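Ribonuclease-like 3 (Danio rerio, PDB 2VQ9) cleaves RNA as a secreted, angiogenic ribonuclease of the pancreatic family and kills bacteria, Gram-negative ones above all, independently of its RNase activity. Local coordinates at residues T70-T84 / I130-Y142. Numbering follows the deposited sequence.
Sequences TFIQANGNHVRTVCT and IVVACEGEWPAHY. Unlike the reference sequence in segment 130-142: Gly136 (reference Ser), Ala140 (reference Thr).
Cys83 and Cys134 are joined by a disulfide, SG to SG 2.0 Å, which pins the helical residues 76-83 to the C-terminal beta hairpin of the ribonuclease A fold. The hairpin reverses through a type II' turn from Glu135 to Trp138, and Cys83 packs against it beside this turn, SG 3.6 Å from Pro139 N. Next to the disulfide, Arg80 runs alongside the Trp138 indole, pointing the same way. Its CD comes within 3.4 Å of Trp138 CZ3, and Trp138 CZ3 lies over one face of the guanidinium, whose plane is tilted 20° from the ring. The bend at chi3 (-79°) brings the guanidinium round to Asn77 OD1, which accepts from Arg80 NH2. Farther inside, Ile72 and Ile130 meet tip to tip, CD1 to CD1, with Val79 and Val82 also packed against Ile130. The side chains of substrate-binding Thr70 and of Tyr142, which directly follows the catalytic proton donor His141, cross at about a right angle, Thr70 CG2 3.7 Å from Tyr142 CE2. At the outer end Arg80 NH1 and Glu137 OE1 are too far apart for a salt bridge; one water accepts from Arg80 NH1 at 2.8 Å and donates to Glu137 O and OE1.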
# COMPACT_ATOMS: atom_id res chain seq x y z
N THR A 70 1.85 -3.61 -2.23
CA THR A 70 2.48 -2.38 -2.68
C THR A 70 2.69 -1.43 -1.51
O THR A 70 1.75 -1.17 -0.75
CB THR A 70 1.58 -1.69 -3.74
OG1 THR A 70 1.39 -2.59 -4.84
CG2 THR A 70 2.23 -0.37 -4.25
N PHE A 71 3.92 -0.94 -1.37
CA PHE A 71 4.24 0.12 -0.41
C PHE A 71 4.40 1.46 -1.08
O PHE A 71 5.15 1.60 -2.06
CB PHE A 71 5.51 -0.17 0.37
CG PHE A 71 5.41 -1.36 1.27
CD1 PHE A 71 4.74 -1.27 2.48
CD2 PHE A 71 5.99 -2.58 0.90
CE1 PHE A 71 4.63 -2.38 3.34
CE2 PHE A 71 5.91 -3.71 1.75
CZ PHE A 71 5.20 -3.60 2.98
N ILE A 72 3.71 2.47 -0.55
CA ILE A 72 3.92 3.82 -1.02
C ILE A 72 5.12 4.38 -0.24
O ILE A 72 5.14 4.32 1.00
CB ILE A 72 2.73 4.68 -0.74
CG1 ILE A 72 1.48 4.05 -1.41
CG2 ILE A 72 2.99 6.11 -1.24
CD1 ILE A 72 0.16 4.55 -0.78
N GLN A 73 6.08 4.92 -0.98
CA GLN A 73 7.32 5.46 -0.39
C GLN A 73 7.07 6.91 0.05
O GLN A 73 7.54 7.85 -0.59
CB GLN A 73 8.43 5.40 -1.43
CG GLN A 73 9.84 5.46 -0.86
CD GLN A 73 10.86 5.50 -1.95
OE1 GLN A 73 10.96 6.48 -2.69
NE2 GLN A 73 11.62 4.44 -2.06
N ALA A 74 6.32 7.06 1.13
CA ALA A 74 5.94 8.36 1.71
C ALA A 74 5.50 8.15 3.17
O ALA A 74 5.33 7.00 3.62
CB ALA A 74 4.77 9.00 0.90
N ASN A 75 5.32 9.26 3.89
CA ASN A 75 4.84 9.21 5.27
C ASN A 75 3.30 9.23 5.32
O ASN A 75 2.65 9.61 4.36
CB ASN A 75 5.58 10.27 6.16
CG ASN A 75 4.70 11.47 6.63
OD1 ASN A 75 3.59 11.70 6.16
ND2 ASN A 75 5.25 12.25 7.57
N GLY A 76 2.74 8.72 6.42
CA GLY A 76 1.30 8.56 6.58
C GLY A 76 0.46 9.82 6.43
O GLY A 76 -0.53 9.82 5.72
N ASN A 77 0.88 10.89 7.11
CA ASN A 77 0.20 12.17 6.99
C ASN A 77 0.22 12.71 5.56
O ASN A 77 -0.77 13.32 5.11
CB ASN A 77 0.82 13.19 7.96
CG ASN A 77 0.41 12.94 9.39
OD1 ASN A 77 -0.32 12.00 9.67
ND2 ASN A 77 0.88 13.79 10.29
N HIS A 78 1.30 12.44 4.83
CA HIS A 78 1.40 12.82 3.41
C HIS A 78 0.40 12.00 2.58
O HIS A 78 -0.39 12.57 1.81
CB HIS A 78 2.82 12.59 2.92
CG HIS A 78 3.09 13.03 1.52
ND1 HIS A 78 4.28 12.75 0.88
CD2 HIS A 78 2.33 13.70 0.62
CE1 HIS A 78 4.25 13.24 -0.35
NE2 HIS A 78 3.08 13.84 -0.53
N VAL A 79 0.40 10.67 2.74
CA VAL A 79 -0.57 9.85 2.00
C VAL A 79 -2.03 10.25 2.32
O VAL A 79 -2.90 10.27 1.42
CB VAL A 79 -0.33 8.35 2.20
CG1 VAL A 79 -1.45 7.51 1.53
CG2 VAL A 79 1.05 7.97 1.64
N ARG A 80 -2.32 10.55 3.58
CA ARG A 80 -3.67 11.02 3.97
C ARG A 80 -4.23 12.16 3.15
O ARG A 80 -5.45 12.24 2.95
CB ARG A 80 -3.68 11.46 5.42
CG ARG A 80 -4.03 10.39 6.38
CD ARG A 80 -4.72 11.02 7.57
NE ARG A 80 -3.76 11.61 8.48
CZ ARG A 80 -4.01 12.68 9.23
NH1 ARG A 80 -5.20 13.28 9.17
NH2 ARG A 80 -3.07 13.15 10.03
N THR A 81 -3.36 13.03 2.67
CA THR A 81 -3.80 14.23 1.93
C THR A 81 -4.50 13.89 0.62
O THR A 81 -5.14 14.75 0.04
CB THR A 81 -2.65 15.21 1.62
OG1 THR A 81 -1.74 14.60 0.69
CG2 THR A 81 -1.92 15.61 2.90
N VAL A 82 -4.36 12.65 0.15
CA VAL A 82 -5.07 12.23 -1.04
C VAL A 82 -6.57 12.25 -0.77
O VAL A 82 -7.36 12.48 -1.70
CB VAL A 82 -4.57 10.85 -1.56
CG1 VAL A 82 -5.29 10.46 -2.84
CG2 VAL A 82 -3.07 10.92 -1.84
N CYS A 83 -6.96 12.07 0.49
CA CYS A 83 -8.37 12.08 0.91
C CYS A 83 -8.92 13.44 1.34
O CYS A 83 -10.13 13.58 1.58
CB CYS A 83 -8.59 11.10 2.07
SG CYS A 83 -8.29 9.38 1.67
N THR A 84 -8.05 14.44 1.47
CA THR A 84 -8.50 15.74 1.96
C THR A 84 -8.12 16.91 1.03
O THR A 84 -7.74 17.98 1.50
CB THR A 84 -7.99 16.00 3.39
OG1 THR A 84 -6.55 15.94 3.42
CG2 THR A 84 -8.58 14.98 4.36
N ILE A 130 -1.48 7.49 -7.20
CA ILE A 130 -2.03 6.41 -6.41
C ILE A 130 -3.53 6.60 -6.28
O ILE A 130 -4.01 7.74 -6.19
CB ILE A 130 -1.34 6.32 -5.02
CG1 ILE A 130 -1.48 7.61 -4.21
CG2 ILE A 130 0.15 5.97 -5.20
CD1 ILE A 130 -1.00 7.46 -2.69
N VAL A 131 -4.25 5.48 -6.27
CA VAL A 131 -5.69 5.46 -6.10
C VAL A 131 -5.98 4.78 -4.77
O VAL A 131 -5.63 3.61 -4.56
CB VAL A 131 -6.39 4.72 -7.28
CG1 VAL A 131 -7.90 4.77 -7.10
CG2 VAL A 131 -5.96 5.35 -8.63
N VAL A 132 -6.61 5.53 -3.88
CA VAL A 132 -6.92 5.06 -2.54
C VAL A 132 -8.44 5.19 -2.32
O VAL A 132 -9.05 6.12 -2.84
CB VAL A 132 -6.07 5.87 -1.48
CG1 VAL A 132 -4.55 5.73 -1.76
CG2 VAL A 132 -6.48 7.31 -1.42
N ALA A 133 -9.02 4.24 -1.58
CA ALA A 133 -10.36 4.40 -1.02
C ALA A 133 -10.25 5.21 0.25
O ALA A 133 -9.43 4.92 1.14
CB ALA A 133 -11.03 3.05 -0.76
N CYS A 134 -11.11 6.22 0.35
CA CYS A 134 -11.13 7.13 1.47
C CYS A 134 -12.45 6.92 2.20
O CYS A 134 -13.51 6.90 1.57
CB CYS A 134 -11.07 8.58 0.99
SG CYS A 134 -9.56 9.03 0.13
N GLU A 135 -12.36 6.75 3.50
CA GLU A 135 -13.54 6.71 4.35
C GLU A 135 -13.52 8.02 5.09
O GLU A 135 -12.80 8.18 6.07
CB GLU A 135 -13.50 5.48 5.25
CG GLU A 135 -13.52 4.21 4.40
CD GLU A 135 -13.83 2.94 5.16
OE1 GLU A 135 -14.20 3.03 6.36
OE2 GLU A 135 -13.72 1.86 4.54
N GLY A 136 -14.26 8.98 4.54
CA GLY A 136 -14.12 10.37 4.95
C GLY A 136 -12.72 10.84 4.65
O GLY A 136 -12.26 10.74 3.52
N GLU A 137 -12.04 11.34 5.68
CA GLU A 137 -10.71 11.92 5.55
C GLU A 137 -9.58 10.88 5.66
O GLU A 137 -8.40 11.23 5.61
CB GLU A 137 -10.52 13.02 6.60
CG GLU A 137 -10.79 12.58 8.04
CD GLU A 137 -10.24 13.55 9.09
OE1 GLU A 137 -9.23 14.24 8.81
OE2 GLU A 137 -10.82 13.62 10.21
N TRP A 138 -9.95 9.62 5.82
CA TRP A 138 -8.96 8.58 6.16
C TRP A 138 -8.81 7.56 5.05
O TRP A 138 -9.81 6.96 4.63
CB TRP A 138 -9.37 7.89 7.46
CG TRP A 138 -9.56 8.85 8.62
CD1 TRP A 138 -10.75 9.33 9.12
CD2 TRP A 138 -8.53 9.44 9.42
NE1 TRP A 138 -10.51 10.18 10.18
CE2 TRP A 138 -9.16 10.27 10.38
CE3 TRP A 138 -7.14 9.34 9.43
CZ2 TRP A 138 -8.44 11.00 11.33
CZ3 TRP A 138 -6.42 10.06 10.37
CH2 TRP A 138 -7.07 10.89 11.31
N PRO A 139 -7.57 7.33 4.57
CA PRO A 139 -7.31 6.26 3.60
C PRO A 139 -7.60 4.90 4.22
O PRO A 139 -7.19 4.64 5.36
CB PRO A 139 -5.81 6.39 3.28
CG PRO A 139 -5.31 7.54 4.00
CD PRO A 139 -6.33 8.04 4.97
N ALA A 140 -8.27 4.04 3.47
CA ALA A 140 -8.69 2.74 3.96
C ALA A 140 -8.17 1.56 3.14
O ALA A 140 -8.03 0.48 3.67
CB ALA A 140 -10.21 2.68 4.04
N HIS A 141 -7.90 1.78 1.85
CA HIS A 141 -7.53 0.71 0.92
C HIS A 141 -6.66 1.28 -0.18
O HIS A 141 -6.89 2.41 -0.63
CB HIS A 141 -8.81 0.10 0.30
CG HIS A 141 -8.56 -0.88 -0.80
ND1 HIS A 141 -7.98 -2.12 -0.59
CD2 HIS A 141 -8.87 -0.84 -2.12
CE1 HIS A 141 -7.91 -2.77 -1.73
NE2 HIS A 141 -8.44 -2.01 -2.68
N TYR A 142 -5.66 0.51 -0.59
CA TYR A 142 -4.87 0.83 -1.78
C TYR A 142 -5.50 0.09 -2.95
O TYR A 142 -5.48 -1.14 -3.02
CB TYR A 142 -3.38 0.45 -1.61
CG TYR A 142 -2.51 0.84 -2.79
CD1 TYR A 142 -2.02 2.14 -2.92
CD2 TYR A 142 -2.15 -0.09 -3.77
CE1 TYR A 142 -1.22 2.51 -4.01
CE2 TYR A 142 -1.35 0.28 -4.87
CZ TYR A 142 -0.88 1.58 -4.97
OH TYR A 142 -0.11 1.97 -6.03
O HOH W 1 -6.86 13.04 6.99